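Local coordinates for protein proline-tRNA synthetase class II aaRS (Ybak RNA binding domain plus tRNA synthetase) (Cryptosporidium parvum, PDB 5XIO) that probably attaches L-proline to tRNA(Pro) at the expense of ATP, and is held here with the inhibitor halofuginone and an ATP analogue, at residues D209-I214 with A227-L232; K423-A428 with F491-R496. All coordinates share one frame; numbering follows the deposited sequence.

Both contacts are antiparallel strand pairs, and along the chain they follow one another without nesting or crossing. Contact 1 comes first: strand 210-218 turns back into strand 223-234, closing a hairpin with a short connection within the class II synthetase core, beside the bound halofuginone and ATP analogue. The chain then runs through the anticodon-binding region and helix 377-405 before contact 2 opens. There 423-428 pairs with 491-496, closing a loop of 62 residues in the C-terminal zinc-binding region. The two centres are about 19 Å apart and the nearest atoms about 8 Å. Strand 195-198 bridges the regions, pairing with 210-218 of the core and with 462-467, the neighbour of 490-495.

Contact 1 (D209-I214 with A227-L232); sequences DITKSI and AATSHL. With ANP (phosphoaminophosphonic acid-adenylate ester), chain E; HFG (7-bromo-6-chloro-3-{3-[(2R,3S)-3-hydroxypiperidin-2-yl]-2-oxopropyl}quinazolin-4(3H)-one), chain C.
T211 and H231 lie side by side on an antiparallel beta hairpin of the class II synthetase core, and their side chains meet in its tight, ligand-facing part. T211 OG1 is 2.7 Å from H231 ND1 in a hydrogen bond in the plane of the imidazole. H231 CG is anti to its own carbonyl carbon (chi1 -46°), which lays the ring alongside T211, whose CG2 also touches CE1. On the same face T229 CG2 packs 3.5 Å from S213 CB, while T229 OG1 lies near C5' of the ATP analogue. The other face carries I214, whose CD1 sits 3.8 Å from A228 CB; its side chain also packs on Y186 of helix 168-189. The K212 backbone is paired with S230 in both directions, but its partly exposed side chain is looser, leading away to a salt bridge with D176; I210 and D209 are partly exposed as well. At that end a classic beta bulge lets L232 O accept from both D209 N (3.0 Å) and I210 N (3.2 Å). With T211 OG1 at ND1, the imidazole's other nitrogen, H231 NE2, donates a nearly straight bond, 3.1 Å and 165°, to the piperidine hydroxyl O7' of halofuginone.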
loop_
_atom_site.group_PDB
_atom_site.type_symbol
_atom_site.label_atom_id
_atom_site.label_comp_id
_atom_site.label_asym_id
_atom_site.label_seq_id
_atom_site.Cartn_x
_atom_site.Cartn_y
_atom_site.Cartn_z
ATOM N N ASP A 209 -21.491 19.072 7.559
ATOM C CA ASP A 209 -22.933 19.292 7.658
ATOM C C ASP A 209 -23.710 18.031 7.893
ATOM O O ASP A 209 -24.674 18.022 8.635
ATOM C CB ASP A 209 -23.510 19.878 6.333
ATOM C CG ASP A 209 -23.131 21.341 6.096
ATOM O OD1 ASP A 209 -22.689 22.022 7.063
ATOM O OD2 ASP A 209 -23.283 21.800 4.917
ATOM N N ILE A 210 -23.395 16.996 7.135
ATOM C CA ILE A 210 -24.104 15.740 7.249
ATOM C C ILE A 210 -23.064 14.629 7.359
ATOM O O ILE A 210 -21.953 14.755 6.846
ATOM C CB ILE A 210 -25.021 15.568 6.030
ATOM C CG1 ILE A 210 -25.943 16.794 5.893
ATOM C CG2 ILE A 210 -25.900 14.326 6.132
ATOM C CD1 ILE A 210 -26.914 16.681 4.738
ATOM N N THR A 211 -23.418 13.566 8.055
ATOM C CA THR A 211 -22.588 12.367 8.140
ATOM C C THR A 211 -23.461 11.118 7.940
ATOM O O THR A 211 -24.407 10.880 8.704
ATOM C CB THR A 211 -21.861 12.246 9.486
ATOM O OG1 THR A 211 -20.793 13.197 9.556
ATOM C CG2 THR A 211 -21.231 10.851 9.655
ATOM N N LYS A 212 -23.126 10.316 6.924
ATOM C CA LYS A 212 -23.786 9.060 6.749
ATOM C C LYS A 212 -22.809 7.961 7.030
ATOM O O LYS A 212 -21.603 8.151 6.905
ATOM C CB LYS A 212 -24.345 8.893 5.351
ATOM C CG LYS A 212 -24.958 10.145 4.738
ATOM C CD LYS A 212 -26.209 9.811 3.957
ATOM C CE LYS A 212 -26.786 11.086 3.346
ATOM N NZ LYS A 212 -27.774 10.826 2.285
ATOM N N SER A 213 -23.352 6.798 7.348
ATOM C CA SER A 213 -22.567 5.770 7.914
ATOM C C SER A 213 -23.304 4.503 7.731
ATOM O O SER A 213 -24.493 4.519 7.424
ATOM C CB SER A 213 -22.356 6.005 9.426
ATOM O OG SER A 213 -23.528 5.647 10.188
ATOM N N ILE A 214 -22.550 3.429 7.910
ATOM C CA ILE A 214 -23.069 2.089 7.985
ATOM C C ILE A 214 -22.750 1.538 9.393
ATOM O O ILE A 214 -21.622 1.685 9.893
ATOM C CB ILE A 214 -22.451 1.120 6.913
ATOM C CG1 ILE A 214 -20.963 1.358 6.693
ATOM C CG2 ILE A 214 -23.169 1.168 5.574
ATOM C CD1 ILE A 214 -20.299 0.196 5.944
ATOM N N ALA A 227 -19.100 1.054 11.025
ATOM C CA ALA A 227 -18.276 0.254 10.122
ATOM C C ALA A 227 -17.572 1.004 9.012
ATOM O O ALA A 227 -16.630 0.454 8.405
ATOM C CB ALA A 227 -19.074 -0.909 9.523
ATOM N N ALA A 228 -18.063 2.197 8.709
ATOM C CA ALA A 228 -17.426 3.138 7.798
ATOM C C ALA A 228 -18.262 4.442 7.804
ATOM O O ALA A 228 -19.340 4.423 8.332
ATOM C CB ALA A 228 -17.376 2.540 6.427
ATOM N N THR A 229 -17.781 5.558 7.251
ATOM C CA THR A 229 -18.569 6.835 7.201
ATOM C C THR A 229 -18.213 7.726 6.025
ATOM O O THR A 229 -17.119 7.600 5.445
ATOM C CB THR A 229 -18.276 7.725 8.408
ATOM O OG1 THR A 229 -16.935 7.507 8.794
ATOM C CG2 THR A 229 -19.180 7.409 9.573
ATOM N N SER A 230 -19.080 8.705 5.754
ATOM C CA SER A 230 -19.006 9.436 4.531
ATOM C C SER A 230 -19.687 10.765 4.799
ATOM O O SER A 230 -20.898 10.818 5.099
ATOM C CB SER A 230 -19.705 8.600 3.447
ATOM O OG SER A 230 -19.717 9.188 2.115
ATOM N N HIS A 231 -18.925 11.837 4.711
ATOM C CA HIS A 231 -19.415 13.172 5.066
ATOM C C HIS A 231 -19.651 14.115 3.843
ATOM O O HIS A 231 -18.842 14.181 2.883
ATOM C CB HIS A 231 -18.400 13.898 5.945
ATOM C CG HIS A 231 -17.845 13.078 7.045
ATOM N ND1 HIS A 231 -18.553 12.791 8.185
ATOM C CD2 HIS A 231 -16.637 12.489 7.197
ATOM C CE1 HIS A 231 -17.808 12.064 8.994
ATOM N NE2 HIS A 231 -16.636 11.875 8.427
ATOM N N LEU A 232 -20.758 14.838 3.914
ATOM C CA LEU A 232 -20.937 16.084 3.153
ATOM C C LEU A 232 -20.441 17.202 3.989
ATOM O O LEU A 232 -21.099 17.615 4.947
ATOM C CB LEU A 232 -22.409 16.352 2.817
ATOM C CG LEU A 232 -22.637 17.703 2.041
ATOM C CD1 LEU A 232 -21.831 17.787 0.724
ATOM C CD2 LEU A 232 -24.125 17.968 1.774
HETATM P PG ANP E . -15.172 6.110 16.230
HETATM O O1G ANP E . -15.778 4.833 15.920
HETATM O O2G ANP E . -15.644 6.639 17.613
HETATM O O3G ANP E . -13.642 5.967 16.345
HETATM P PB ANP E . -14.538 8.298 14.770
HETATM O O1B ANP E . -13.441 8.449 15.833
HETATM O O2B ANP E . -15.113 9.565 14.421
HETATM N N3B ANP E . -15.599 7.146 15.041
HETATM P PA ANP E . -13.555 8.424 12.011
HETATM O O1A ANP E . -12.464 9.349 12.085
HETATM O O2A ANP E . -14.817 8.893 11.479
HETATM O O3A ANP E . -13.797 7.793 13.451
HETATM O "O5'" ANP E . -13.059 7.177 11.190
HETATM C "C5'" ANP E . -13.912 6.453 10.312
HETATM C "C4'" ANP E . -13.832 4.937 10.534
HETATM O "O4'" ANP E . -12.576 4.543 11.098
HETATM C "C3'" ANP E . -14.823 4.654 11.638
HETATM O "O3'" ANP E . -16.152 4.554 11.096
HETATM C "C2'" ANP E . -14.349 3.338 12.225
HETATM O "O2'" ANP E . -14.904 2.214 11.521
HETATM C "C1'" ANP E . -12.839 3.393 11.949
HETATM N N9 ANP E . -12.046 3.572 13.181
HETATM C C8 ANP E . -12.036 4.656 14.009
HETATM N N7 ANP E . -11.175 4.578 15.017
HETATM C C5 ANP E . -10.557 3.360 14.779
HETATM C C6 ANP E . -9.538 2.667 15.455
HETATM N N6 ANP E . -8.965 3.137 16.559
HETATM N N1 ANP E . -9.129 1.480 14.992
HETATM C C2 ANP E . -9.698 0.997 13.901
HETATM N N3 ANP E . -10.664 1.556 13.186
HETATM C C4 ANP E . -11.069 2.747 13.646
HETATM O "O4'" HFG C . -11.169 11.692 10.723
HETATM C C21 HFG C . -12.183 12.322 10.879
HETATM C "C3'" HFG C . -13.034 12.808 9.714
HETATM C "C2'" HFG C . -12.731 12.053 8.419
HETATM N "N1'" HFG C . -11.419 12.378 7.881
HETATM C "C6'" HFG C . -11.241 11.784 6.558
HETATM C "C5'" HFG C . -11.442 10.278 6.581
HETATM C "C4'" HFG C . -12.780 9.924 7.208
HETATM C C39 HFG C . -12.885 10.558 8.573
HETATM O "O7'" HFG C . -14.149 10.248 9.130
HETATM C "C1'" HFG C . -12.698 12.710 12.264
HETATM N N3 HFG C . -11.623 12.598 13.257
HETATM C C4 HFG C . -10.762 13.668 13.415
HETATM O O11 HFG C . -10.849 14.657 12.743
HETATM C C10 HFG C . -9.710 13.458 14.411
HETATM C C5 HFG C . -8.763 14.441 14.660
HETATM C C2 HFG C . -11.505 11.501 14.012
HETATM N N1 HFG C . -10.612 11.280 14.895
HETATM C C9 HFG C . -9.671 12.272 15.121
HETATM C C8 HFG C . -8.685 12.064 16.072
HETATM C C7 HFG C . -7.731 13.035 16.338
HETATM BR BR1 HFG C . -6.397 12.660 17.630
HETATM C C6 HFG C . -7.773 14.234 15.616
HETATM CL CL1 HFG C . -6.631 15.467 15.899
#

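Contact 2 (K423-A428 with F491-R496); sequences KKMVIA and FTLFGR
The C-terminal zinc-binding region of the synthetase contains this antiparallel strand pair, in which V426 faces F494 and A428 faces T492 as hydrogen-bonded pairs. V426 N to F494 O and F494 N to V426 O both measure 2.8 Å, and A428 and T492 exchange a second pair of bonds. Between these rungs I427 and L493 form a non-hydrogen-bonded pair, their side chains sharing a face, with L493 CD1 4.1 Å from I427 CB. The CG1 branch of I427 stands anti to the backbone N (chi1 -171°), which carries it along the strand pair to F491 CB at 4.0 Å; the two side chains cross at about a right angle. The F491 ring meets the backbone of A428 obliquely, F491 CD2 lying 3.5 Å from A428 C. M425 SD adds a looser touch at 4.3 Å from L493 CD2. On the other face V426 CG1 meets F494 CB, and the F494 ring turns its edge toward V426 O and A428 O. Past the paired residues a water bridges the two segments, donating to K424 O and accepting from R496 N. The F494 side chain lies about 8 Å from the zinc ion, packed against F482 and edge-to-face with W430. Strands 407-409 and 462-467 flank the pair, and helix 416-421, ended by a Schellman motif at K423, packs against V426 and R496.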
loop_
_atom_site.group_PDB
_atom_site.type_symbol
_atom_site.label_atom_id
_atom_site.label_comp_id
_atom_site.label_asym_id
_atom_site.label_seq_id
_atom_site.Cartn_x
_atom_site.Cartn_y
_atom_site.Cartn_z
ATOM N N LYS A 423 -29.244 -8.191 25.204
ATOM C CA LYS A 423 -28.276 -7.955 24.140
ATOM C C LYS A 423 -28.869 -7.508 22.771
ATOM O O LYS A 423 -28.473 -8.063 21.712
ATOM C CB LYS A 423 -27.399 -9.207 23.972
ATOM C CG LYS A 423 -26.498 -9.405 25.163
ATOM C CD LYS A 423 -25.747 -10.722 25.098
ATOM C CE LYS A 423 -24.492 -10.672 25.983
ATOM N NZ LYS A 423 -24.574 -11.726 27.018
ATOM N N LYS A 424 -29.763 -6.502 22.763
ATOM C CA LYS A 424 -30.381 -6.047 21.479
ATOM C C LYS A 424 -30.314 -4.578 21.209
ATOM O O LYS A 424 -29.873 -3.793 22.037
ATOM C CB LYS A 424 -31.861 -6.471 21.324
ATOM C CG LYS A 424 -32.151 -7.802 21.960
ATOM C CD LYS A 424 -32.750 -8.813 21.032
ATOM C CE LYS A 424 -32.685 -10.148 21.725
ATOM N NZ LYS A 424 -32.940 -11.150 20.686
ATOM N N MET A 425 -30.767 -4.219 20.003
ATOM C CA MET A 425 -30.808 -2.858 19.549
ATOM C C MET A 425 -32.236 -2.496 19.590
ATOM O O MET A 425 -33.074 -3.356 19.580
ATOM C CB MET A 425 -30.355 -2.762 18.116
ATOM C CG MET A 425 -28.903 -3.107 17.922
ATOM S SD MET A 425 -28.131 -2.526 16.399
ATOM C CE MET A 425 -28.473 -3.916 15.290
ATOM N N VAL A 426 -32.506 -1.201 19.556
ATOM C CA VAL A 426 -33.804 -0.708 19.709
ATOM C C VAL A 426 -34.154 0.163 18.491
ATOM O O VAL A 426 -33.366 1.042 18.079
ATOM C CB VAL A 426 -33.872 0.070 21.040
ATOM C CG1 VAL A 426 -34.875 1.204 20.986
ATOM C CG2 VAL A 426 -34.257 -0.853 22.157
ATOM N N ILE A 427 -35.346 -0.048 17.924
ATOM C CA ILE A 427 -35.830 0.919 16.963
ATOM C C ILE A 427 -37.018 1.635 17.587
ATOM O O ILE A 427 -37.889 1.008 18.130
ATOM C CB ILE A 427 -36.044 0.335 15.552
ATOM C CG1 ILE A 427 -36.347 1.470 14.579
ATOM C CG2 ILE A 427 -37.104 -0.766 15.551
ATOM C CD1 ILE A 427 -36.018 1.162 13.140
ATOM N N ALA A 428 -36.990 2.964 17.568
ATOM C CA ALA A 428 -37.927 3.758 18.330
ATOM C C ALA A 428 -38.182 5.117 17.631
ATOM O O ALA A 428 -37.272 5.690 17.041
ATOM C CB ALA A 428 -37.405 3.950 19.748
ATOM N N PHE A 491 -38.167 7.144 12.735
ATOM C CA PHE A 491 -37.634 6.078 13.516
ATOM C C PHE A 491 -36.125 6.070 13.510
ATOM O O PHE A 491 -35.518 6.440 12.540
ATOM C CB PHE A 491 -38.189 4.737 13.076
ATOM C CG PHE A 491 -39.588 4.500 13.546
ATOM C CD1 PHE A 491 -40.650 4.920 12.796
ATOM C CD2 PHE A 491 -39.827 3.861 14.763
ATOM C CE1 PHE A 491 -41.947 4.729 13.234
ATOM C CE2 PHE A 491 -41.131 3.624 15.209
ATOM C CZ PHE A 491 -42.193 4.081 14.446
ATOM N N THR A 492 -35.533 5.624 14.628
ATOM C CA THR A 492 -34.100 5.692 14.850
ATOM C C THR A 492 -33.622 4.501 15.606
ATOM O O THR A 492 -34.325 3.959 16.440
ATOM C CB THR A 492 -33.770 6.985 15.586
ATOM O OG1 THR A 492 -34.113 8.054 14.707
ATOM C CG2 THR A 492 -32.301 7.100 15.926
ATOM N N LEU A 493 -32.405 4.087 15.287
ATOM C CA LEU A 493 -31.819 2.872 15.843
ATOM C C LEU A 493 -30.896 3.284 16.958
ATOM O O LEU A 493 -30.120 4.240 16.810
ATOM C CB LEU A 493 -31.049 2.180 14.766
ATOM C CG LEU A 493 -30.831 0.689 14.807
ATOM C CD1 LEU A 493 -32.108 -0.128 14.601
ATOM C CD2 LEU A 493 -29.814 0.366 13.704
ATOM N N PHE A 494 -31.040 2.597 18.093
ATOM C CA PHE A 494 -30.333 2.907 19.299
ATOM C C PHE A 494 -29.747 1.600 19.774
ATOM O O PHE A 494 -30.297 0.525 19.487
ATOM C CB PHE A 494 -31.279 3.394 20.410
ATOM C CG PHE A 494 -31.817 4.796 20.224
ATOM C CD1 PHE A 494 -31.143 5.888 20.749
ATOM C CD2 PHE A 494 -33.032 5.026 19.566
ATOM C CE1 PHE A 494 -31.636 7.173 20.581
ATOM C CE2 PHE A 494 -33.528 6.302 19.407
ATOM C CZ PHE A 494 -32.833 7.366 19.916
ATOM N N GLY A 495 -28.649 1.717 20.529
ATOM C CA GLY A 495 -28.015 0.605 21.223
ATOM C C GLY A 495 -26.713 1.001 21.937
ATOM O O GLY A 495 -26.301 2.163 21.970
ATOM N N ARG A 496 -26.091 0.019 22.560
ATOM C CA ARG A 496 -24.770 0.177 23.197
ATOM C C ARG A 496 -23.712 -0.094 22.150
ATOM O O ARG A 496 -23.852 -0.982 21.336
ATOM C CB ARG A 496 -24.599 -0.823 24.381
ATOM C CG ARG A 496 -25.518 -0.657 25.577
ATOM C CD ARG A 496 -25.122 -1.586 26.716
ATOM N NE ARG A 496 -25.859 -1.281 27.958
ATOM C CZ ARG A 496 -26.605 -2.140 28.642
ATOM N NH1 ARG A 496 -26.754 -3.385 28.237
ATOM N NH2 ARG A 496 -27.224 -1.737 29.737
HETATM O O HOH W 1 -27.250 -2.541 22.556
#